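TRAP-T family transporter, DctP (Periplasmic binding) subunit (Sulfitobacter sp. NAS-14.1, PDB 4PF8) binds beta-D-galacturonate and probably serves as the periplasmic receptor that hands it to the membrane subunits of a TRAP transporter. Local coordinates at residues 46-51 against 254-259; 179-184 against 297-302; 208-213 against 271-276. One frame throughout, in Å; residues are numbered along the deposited sequence.

The three interactions illustrate how a two-lobed solute-binding protein is knitted together by contacts distant in sequence. Interactions 1 and 3 share helix 248-282, their centres about 26 Å apart: interaction 1 packs it on helix 37-52, beside the five-stranded sheet, and interaction 3 packs it on helix 209-214, which follows a strand of the four-stranded sheet. One long helix thus serves both lobes. Interaction 2 lies on the other side of the chain's centre from interaction 1, about 42 Å between centres, and its centre lies about 26 Å from that of interaction 3. Along the chain, interaction 3 is nested between the segments of interaction 2, while interaction 1 crosses both. Of the three, interaction 3 contributes residues to the galacturonate pocket.

Interaction 1 (46-51 against 254-259); sequences MEEVTE and VKTAGK
E48 lays its carboxylate over CA and CB of A257, a packing contact made without a direct hydrogen bond between the two segments. Its CG stands anti to the backbone N (chi1 -178°) and the chain runs on extended, which carries the carboxylate across to the neighbouring helix; E48 OE1 ends 3.5 Å from A257 CA, with the methyl of T256 close by. The apolar contacts belong to V49, whose CG2 branch meets A257 CB at 3.8 Å and V254 CG2 at 4.2 Å. F45 and W26 extend this greasy layer. Polar links are indirect: a water sits 2.7 Å from E48 OE2 and 3.1 Å from A257 O, though other acceptors compete for its protons. E48 OE1 also accepts from N260 ND2, nearly one turn beyond A257, while T256 turns its hydroxyl back to E252 O in its own helix. With an alanine at E48, N260 would probably lose this acceptor and the methyl of A257 the carboxylate that covers it. The axes of the two short segments pass 9.0 Å apart at 148°, a near-antiparallel helix pair in which helix 37-52 meets helix 248-282, the long helix characteristic of TRAP solute-binding proteins.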
loop_
_atom_site.group_PDB
_atom_site.type_symbol
_atom_site.label_atom_id
_atom_site.label_comp_id
_atom_site.label_asym_id
_atom_site.label_seq_id
_atom_site.Cartn_x
_atom_site.Cartn_y
_atom_site.Cartn_z
HETATM N N MSE A 46 -18.762 1.984 -5.535
HETATM C CA MSE A 46 -19.990 1.335 -5.091
HETATM C C MSE A 46 -21.211 2.114 -5.555
HETATM O O MSE A 46 -22.199 1.531 -6.011
HETATM C CB MSE A 46 -19.988 1.220 -3.565
HETATM C CG MSE A 46 -21.065 0.307 -3.005
HETATM SE SE MSE A 46 -20.822 -1.556 -3.597
HETATM C CE MSE A 46 -22.323 -1.666 -4.826
ATOM N N GLU A 47 -21.147 3.436 -5.462
ATOM C CA GLU A 47 -22.228 4.286 -5.981
ATOM C C GLU A 47 -22.493 4.046 -7.458
ATOM O O GLU A 47 -23.653 3.956 -7.892
ATOM C CB GLU A 47 -21.867 5.746 -5.785
ATOM C CG GLU A 47 -22.114 6.251 -4.400
ATOM C CD GLU A 47 -21.804 7.723 -4.290
ATOM O OE1 GLU A 47 -20.972 8.076 -3.422
ATOM O OE2 GLU A 47 -22.390 8.512 -5.082
ATOM N N GLU A 48 -21.436 3.933 -8.248
ATOM C CA GLU A 48 -21.615 3.751 -9.682
ATOM C C GLU A 48 -22.230 2.392 -9.991
ATOM O O GLU A 48 -23.101 2.295 -10.842
ATOM C CB GLU A 48 -20.309 3.928 -10.463
ATOM C CG GLU A 48 -20.520 3.784 -11.972
ATOM C CD GLU A 48 -19.278 4.038 -12.816
ATOM O OE1 GLU A 48 -19.207 3.516 -13.954
ATOM O OE2 GLU A 48 -18.375 4.780 -12.370
ATOM N N VAL A 49 -21.753 1.347 -9.330
ATOM C CA VAL A 49 -22.317 0.021 -9.534
ATOM C C VAL A 49 -23.805 0.040 -9.201
ATOM O O VAL A 49 -24.617 -0.464 -9.970
ATOM C CB VAL A 49 -21.566 -1.052 -8.713
ATOM C CG1 VAL A 49 -22.287 -2.419 -8.806
ATOM C CG2 VAL A 49 -20.150 -1.175 -9.213
ATOM N N THR A 50 -24.180 0.637 -8.078
ATOM C CA THR A 50 -25.613 0.674 -7.715
ATOM C C THR A 50 -26.439 1.464 -8.717
ATOM O O THR A 50 -27.549 1.060 -9.100
ATOM C CB THR A 50 -25.788 1.248 -6.310
ATOM O OG1 THR A 50 -25.093 0.410 -5.391
ATOM C CG2 THR A 50 -27.240 1.306 -5.915
ATOM N N GLU A 51 -25.904 2.588 -9.164
ATOM C CA GLU A 51 -26.599 3.426 -10.133
ATOM C C GLU A 51 -26.827 2.694 -11.456
ATOM O O GLU A 51 -27.956 2.693 -11.995
ATOM C CB GLU A 51 -25.800 4.718 -10.376
ATOM C CG GLU A 51 -26.297 5.565 -11.556
ATOM C CD GLU A 51 -25.359 6.731 -11.853
ATOM O OE1 GLU A 51 -25.467 7.329 -12.952
ATOM O OE2 GLU A 51 -24.501 7.044 -10.987
ATOM N N VAL A 254 -19.008 -3.439 -13.392
ATOM C CA VAL A 254 -18.021 -3.427 -12.316
ATOM C C VAL A 254 -16.637 -3.009 -12.814
ATOM O O VAL A 254 -15.953 -2.202 -12.183
ATOM C CB VAL A 254 -17.968 -4.808 -11.625
ATOM C CG1 VAL A 254 -16.705 -4.958 -10.754
ATOM C CG2 VAL A 254 -19.221 -5.003 -10.787
ATOM N N LYS A 255 -16.229 -3.538 -13.953
ATOM C CA LYS A 255 -14.933 -3.192 -14.510
ATOM C C LYS A 255 -14.867 -1.710 -14.878
ATOM O O LYS A 255 -13.858 -1.053 -14.611
ATOM C CB LYS A 255 -14.606 -4.095 -15.704
ATOM C CG LYS A 255 -14.318 -5.525 -15.262
ATOM C CD LYS A 255 -13.681 -6.375 -16.355
ATOM C CE LYS A 255 -12.943 -7.557 -15.734
ATOM N NZ LYS A 255 -12.870 -8.740 -16.641
ATOM N N THR A 256 -15.946 -1.175 -15.454
ATOM C CA THR A 256 -15.975 0.235 -15.842
ATOM C C THR A 256 -15.949 1.128 -14.595
ATOM O O THR A 256 -15.201 2.113 -14.522
ATOM C CB THR A 256 -17.222 0.550 -16.669
ATOM O OG1 THR A 256 -17.154 -0.160 -17.911
ATOM C CG2 THR A 256 -17.319 2.035 -16.959
ATOM N N ALA A 257 -16.755 0.774 -13.610
ATOM C CA ALA A 257 -16.793 1.529 -12.368
ATOM C C ALA A 257 -15.448 1.479 -11.661
ATOM O O ALA A 257 -15.022 2.464 -11.052
ATOM C CB ALA A 257 -17.889 0.975 -11.446
ATOM N N GLY A 258 -14.773 0.343 -11.739
ATOM C CA GLY A 258 -13.453 0.205 -11.125
ATOM C C GLY A 258 -12.459 1.142 -11.769
ATOM O O GLY A 258 -11.701 1.832 -11.075
ATOM N N LYS A 259 -12.478 1.192 -13.096
ATOM C CA LYS A 259 -11.569 2.074 -13.831
ATOM C C LYS A 259 -11.864 3.534 -13.527
ATOM O O LYS A 259 -10.945 4.320 -13.260
ATOM C CB LYS A 259 -11.677 1.811 -15.332
ATOM C CG LYS A 259 -10.601 2.496 -16.152
ATOM C CD LYS A 259 -11.145 3.699 -16.876
ATOM C CE LYS A 259 -10.130 4.220 -17.901
ATOM N NZ LYS A 259 -8.825 4.516 -17.277
HETATM O O HOH W 1 -16.804 4.857 -10.193
#

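Interaction 2 (179-184 against 297-302); sequences ESMGGN and QEAMVP
M181 and A299 meet where a Schellman motif closing helix 172-179 faces the break between helices 293-299 and 301-310. The first shell is mainly apolar. CG of M181, a selenomethionine, lies 4.1 Å from A299 CB, and the bend at the end of its chain (chi3 -69°) brings its CE to 4.3 Å from CE of M300, also a selenomethionine, so that the two long side chains touch through their terminal methyls. S180 adds a flank: its CB rests 3.6 Å from A299 O, and its OG lies 3.9 Å from P302 CB. That hydroxyl finds its polar partner at G176 O in the preceding helix 172-179. A single water ties the two backbones, donating to S180 O at 3.2 Å and to A299 O at 2.7 Å, and gives the carbonyl at the helix break a partner. Further out, P158 and V161 pack on M181 and P105 on M300, adding further apolar neighbours to the two side chains. The turn that presents S180 and M181 is held in place by G182, whose backbone also bonds to G163; its positive phi of 83° suits glycine as the C-prime residue, and G182 N donates to E179 O at 2.9 Å.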
loop_
_atom_site.group_PDB
_atom_site.type_symbol
_atom_site.label_atom_id
_atom_site.label_comp_id
_atom_site.label_asym_id
_atom_site.label_seq_id
_atom_site.Cartn_x
_atom_site.Cartn_y
_atom_site.Cartn_z
ATOM N N GLU A 179 16.522 -4.502 8.904
ATOM C CA GLU A 179 17.714 -5.180 9.423
ATOM C C GLU A 179 18.964 -4.820 8.612
ATOM O O GLU A 179 20.081 -4.727 9.150
ATOM C CB GLU A 179 17.496 -6.706 9.446
ATOM C CG GLU A 179 16.525 -7.124 10.519
ATOM C CD GLU A 179 16.371 -8.629 10.663
ATOM O OE1 GLU A 179 15.718 -9.036 11.648
ATOM O OE2 GLU A 179 16.876 -9.394 9.805
ATOM N N SER A 180 18.794 -4.623 7.310
ATOM C CA SER A 180 19.932 -4.306 6.456
ATOM C C SER A 180 20.499 -2.940 6.818
ATOM O O SER A 180 21.641 -2.630 6.470
ATOM C CB SER A 180 19.504 -4.336 4.995
ATOM O OG SER A 180 19.268 -5.671 4.571
HETATM N N MSE A 181 19.728 -2.119 7.530
HETATM C CA MSE A 181 20.264 -0.840 8.013
HETATM C C MSE A 181 20.531 -0.850 9.500
HETATM O O MSE A 181 20.809 0.191 10.100
HETATM C CB MSE A 181 19.322 0.290 7.654
HETATM C CG MSE A 181 19.218 0.484 6.147
HETATM SE SE MSE A 181 18.041 1.930 5.725
HETATM C CE MSE A 181 16.415 1.179 6.242
ATOM N N GLY A 182 20.471 -2.028 10.099
ATOM C CA GLY A 182 20.809 -2.191 11.497
ATOM C C GLY A 182 19.683 -1.845 12.457
ATOM O O GLY A 182 19.917 -1.743 13.661
ATOM N N GLY A 183 18.467 -1.700 11.939
ATOM C CA GLY A 183 17.316 -1.433 12.783
ATOM C C GLY A 183 16.710 -2.713 13.313
ATOM O O GLY A 183 17.123 -3.822 12.946
ATOM N N ASN A 184 15.735 -2.557 14.193
ATOM C CA ASN A 184 15.013 -3.691 14.738
ATOM C C ASN A 184 13.559 -3.584 14.317
ATOM O O ASN A 184 12.862 -2.659 14.716
ATOM C CB ASN A 184 15.160 -3.740 16.254
ATOM C CG ASN A 184 16.617 -3.819 16.690
ATOM O OD1 ASN A 184 17.309 -4.813 16.432
ATOM N ND2 ASN A 184 17.097 -2.759 17.329
ATOM N N GLN A 297 19.987 3.247 -1.374
ATOM C CA GLN A 297 19.830 2.254 -2.420
ATOM C C GLN A 297 20.858 1.136 -2.247
ATOM O O GLN A 297 20.517 -0.046 -2.339
ATOM C CB GLN A 297 19.951 2.896 -3.788
ATOM C CG GLN A 297 18.776 3.804 -4.091
ATOM C CD GLN A 297 18.959 4.513 -5.391
ATOM O OE1 GLN A 297 20.056 4.990 -5.695
ATOM N NE2 GLN A 297 17.907 4.570 -6.183
ATOM N N GLU A 298 22.106 1.505 -1.984
ATOM C CA GLU A 298 23.162 0.507 -1.805
ATOM C C GLU A 298 22.884 -0.368 -0.593
ATOM O O GLU A 298 23.157 -1.568 -0.612
ATOM C CB GLU A 298 24.526 1.184 -1.656
ATOM C CG GLU A 298 25.070 1.825 -2.927
ATOM C CD GLU A 298 26.510 2.299 -2.775
ATOM O OE1 GLU A 298 27.139 1.981 -1.739
ATOM O OE2 GLU A 298 27.013 2.985 -3.695
ATOM N N ALA A 299 22.334 0.233 0.457
ATOM C CA ALA A 299 22.054 -0.491 1.687
ATOM C C ALA A 299 21.008 -1.567 1.463
ATOM O O ALA A 299 20.968 -2.529 2.224
ATOM C CB ALA A 299 21.586 0.456 2.765
HETATM N N MSE A 300 20.194 -1.413 0.416
HETATM C CA MSE A 300 19.133 -2.377 0.097
HETATM C C MSE A 300 19.505 -3.503 -0.825
HETATM O O MSE A 300 18.656 -4.347 -1.100
HETATM C CB MSE A 300 17.959 -1.676 -0.577
HETATM C CG MSE A 300 17.352 -0.623 0.246
HETATM SE SE MSE A 300 16.542 -1.308 1.845
HETATM C CE MSE A 300 15.611 0.404 2.068
ATOM N N VAL A 301 20.726 -3.534 -1.324
ATOM C CA VAL A 301 21.114 -4.620 -2.211
ATOM C C VAL A 301 20.793 -5.997 -1.584
ATOM O O VAL A 301 20.284 -6.891 -2.263
ATOM C CB VAL A 301 22.594 -4.512 -2.615
ATOM C CG1 VAL A 301 23.100 -5.827 -3.213
ATOM C CG2 VAL A 301 22.789 -3.348 -3.581
ATOM N N PRO A 302 21.059 -6.169 -0.279
ATOM C CA PRO A 302 20.855 -7.510 0.293
ATOM C C PRO A 302 19.403 -8.002 0.282
ATOM O O PRO A 302 19.160 -9.206 0.219
ATOM C CB PRO A 302 21.375 -7.361 1.729
ATOM C CG PRO A 302 22.350 -6.243 1.670
ATOM C CD PRO A 302 21.828 -5.291 0.618
HETATM O O HOH W 2 23.168 -3.200 3.716
#

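Interaction 3 (208-213 against 271-276); sequences NPPSYE and EREAAS. With GTR (beta-D-galactopyranuronic acid), chain D.
E213 OE1 gathers a salt bridge and a hydroxyl bond from the facing helix, a compact example of one oxygen gripped by two donors. R272 NH1 reaches the syn lone pair of E213 OE1 at 2.8 Å, nearly straight at 162° and close to the guanidinium plane, while S276 OG donates to E213 OE1 at 2.7 Å from the anti side, a little out of the carboxylate plane. S276 OG is itself an acceptor, taking R272 NE at 3.0 Å, so arginine, serine and glutamate close a small polar triangle; the direct pull of NE on OE1 is weak. A bend in the E213 chain (chi2 -96°) sets the carboxylate there, and R272 NH2 is spent on D35 O. Beside this cluster, R272 CG slides past P210 CB at 4.0 Å, and E273 OE2 lies 3.4 Å from P209 CD. The S211 N-H at the start of helix 209-214 is satisfied too: N208 is the N-cap, its OD1 accepting from S211 N at 2.9 Å almost along the C=O axis, while ND2 donates to A143 O. N208 and S211 belong to the galacturonate pocket. S211 OG lies 3.3 Å from O1 of the galacturonate, at best a weak bond, with Y36 OH as another partner. The axes of the short helical segments approach to 8.5 Å at 49°. Helix 209-214 thus sits between helix 248-282, which P209 and E213 face with P210 packed alongside, and the four-stranded sheet, where the ring of Y212 meets Y149 on strand 146-150 and Y224 on strand 223-230.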
loop_
_atom_site.group_PDB
_atom_site.type_symbol
_atom_site.label_atom_id
_atom_site.label_comp_id
_atom_site.label_asym_id
_atom_site.label_seq_id
_atom_site.Cartn_x
_atom_site.Cartn_y
_atom_site.Cartn_z
ATOM N N ASN A 208 3.529 6.968 3.532
ATOM C CA ASN A 208 3.313 8.144 2.707
ATOM C C ASN A 208 2.708 9.269 3.549
ATOM O O ASN A 208 2.326 9.076 4.714
ATOM C CB ASN A 208 2.421 7.776 1.502
ATOM C CG ASN A 208 1.077 7.170 1.931
ATOM O OD1 ASN A 208 0.418 7.699 2.820
ATOM N ND2 ASN A 208 0.657 6.083 1.273
ATOM N N PRO A 209 2.699 10.492 2.993
ATOM C CA PRO A 209 2.304 11.603 3.859
ATOM C C PRO A 209 0.833 11.540 4.309
ATOM O O PRO A 209 0.549 11.787 5.481
ATOM C CB PRO A 209 2.628 12.839 3.000
ATOM C CG PRO A 209 3.770 12.357 2.123
ATOM C CD PRO A 209 3.402 10.946 1.782
ATOM N N PRO A 210 -0.094 11.151 3.427
ATOM C CA PRO A 210 -1.474 11.078 3.930
ATOM C C PRO A 210 -1.706 10.047 5.048
ATOM O O PRO A 210 -2.514 10.268 5.950
ATOM C CB PRO A 210 -2.269 10.725 2.671
ATOM C CG PRO A 210 -1.456 11.333 1.547
ATOM C CD PRO A 210 -0.043 11.002 1.962
ATOM N N SER A 211 -1.005 8.931 4.993
ATOM C CA SER A 211 -1.113 7.929 6.065
ATOM C C SER A 211 -0.522 8.440 7.367
ATOM O O SER A 211 -1.101 8.286 8.414
ATOM C CB SER A 211 -0.418 6.626 5.667
ATOM O OG SER A 211 -1.173 5.898 4.703
ATOM N N TYR A 212 0.660 9.034 7.274
ATOM C CA TYR A 212 1.371 9.604 8.430
ATOM C C TYR A 212 0.537 10.684 9.107
ATOM O O TYR A 212 0.505 10.783 10.338
ATOM C CB TYR A 212 2.705 10.144 7.904
ATOM C CG TYR A 212 3.584 10.919 8.841
ATOM C CD1 TYR A 212 3.976 10.414 10.065
ATOM C CD2 TYR A 212 4.113 12.140 8.441
ATOM C CE1 TYR A 212 4.814 11.129 10.883
ATOM C CE2 TYR A 212 4.950 12.864 9.258
ATOM C CZ TYR A 212 5.317 12.348 10.445
ATOM O OH TYR A 212 6.158 13.106 11.231
ATOM N N GLU A 213 -0.142 11.493 8.295
ATOM C CA GLU A 213 -1.003 12.564 8.785
ATOM C C GLU A 213 -2.364 12.079 9.295
ATOM O O GLU A 213 -2.759 12.421 10.413
ATOM C CB GLU A 213 -1.212 13.597 7.661
ATOM C CG GLU A 213 -2.106 14.758 8.036
ATOM C CD GLU A 213 -3.527 14.533 7.585
ATOM O OE1 GLU A 213 -3.717 14.136 6.407
ATOM O OE2 GLU A 213 -4.444 14.739 8.404
ATOM N N GLU A 271 -3.835 15.734 -4.798
ATOM C CA GLU A 271 -4.318 16.833 -3.973
ATOM C C GLU A 271 -4.064 16.561 -2.480
ATOM O O GLU A 271 -3.544 17.423 -1.755
ATOM C CB GLU A 271 -5.800 17.009 -4.304
ATOM C CG GLU A 271 -6.756 17.572 -3.299
ATOM C CD GLU A 271 -8.185 17.498 -3.869
ATOM O OE1 GLU A 271 -9.133 17.062 -3.172
ATOM O OE2 GLU A 271 -8.338 17.844 -5.061
ATOM N N ARG A 272 -4.394 15.354 -2.020
ATOM C CA ARG A 272 -4.206 14.998 -0.626
ATOM C C ARG A 272 -2.753 14.897 -0.183
ATOM O O ARG A 272 -2.424 15.266 0.946
ATOM C CB ARG A 272 -4.932 13.666 -0.316
ATOM C CG ARG A 272 -4.899 13.250 1.137
ATOM C CD ARG A 272 -5.483 14.307 2.038
ATOM N NE ARG A 272 -5.357 13.923 3.433
ATOM C CZ ARG A 272 -6.301 13.299 4.130
ATOM N NH1 ARG A 272 -6.061 12.969 5.393
ATOM N NH2 ARG A 272 -7.454 12.977 3.568
ATOM N N GLU A 273 -1.880 14.408 -1.042
ATOM C CA GLU A 273 -0.471 14.328 -0.679
ATOM C C GLU A 273 0.088 15.694 -0.287
ATOM O O GLU A 273 0.710 15.839 0.773
ATOM C CB GLU A 273 0.334 13.673 -1.801
ATOM C CG GLU A 273 1.682 13.102 -1.344
ATOM C CD GLU A 273 1.980 11.745 -1.986
ATOM O OE1 GLU A 273 2.196 11.695 -3.201
ATOM O OE2 GLU A 273 1.999 10.721 -1.273
ATOM N N ALA A 274 -0.203 16.716 -1.096
ATOM C CA ALA A 274 0.218 18.072 -0.778
ATOM C C ALA A 274 -0.477 18.615 0.467
ATOM O O ALA A 274 0.161 19.258 1.304
ATOM C CB ALA A 274 -0.030 18.995 -1.977
ATOM N N ALA A 275 -1.776 18.362 0.592
ATOM C CA ALA A 275 -2.542 18.878 1.720
ATOM C C ALA A 275 -2.024 18.273 3.030
ATOM O O ALA A 275 -1.898 18.969 4.042
ATOM C CB ALA A 275 -4.008 18.573 1.542
ATOM N N SER A 276 -1.699 16.992 2.995
ATOM C CA SER A 276 -1.170 16.332 4.188
ATOM C C SER A 276 0.223 16.873 4.524
ATOM O O SER A 276 0.517 17.117 5.695
ATOM C CB SER A 276 -1.121 14.814 4.010
ATOM O OG SER A 276 -2.421 14.281 4.087
HETATM C C1 GTR D . -0.736 2.553 3.875
HETATM C C2 GTR D . -1.573 1.679 3.002
HETATM C C3 GTR D . -2.412 0.799 3.911
HETATM C C4 GTR D . -1.535 -0.059 4.813
HETATM C C5 GTR D . -0.651 0.913 5.589
HETATM C C6 GTR D . 0.342 0.151 6.459
HETATM O O1 GTR D . 0.148 3.385 3.060
HETATM O O2 GTR D . -2.441 2.540 2.217
HETATM O O3 GTR D . -3.140 -0.104 3.050
HETATM O O4 GTR D . -0.726 -0.902 3.973
HETATM O O5 GTR D . 0.082 1.784 4.702
HETATM O O6A GTR D . 1.458 0.711 6.625
HETATM O O6B GTR D . -0.043 -0.881 7.055
#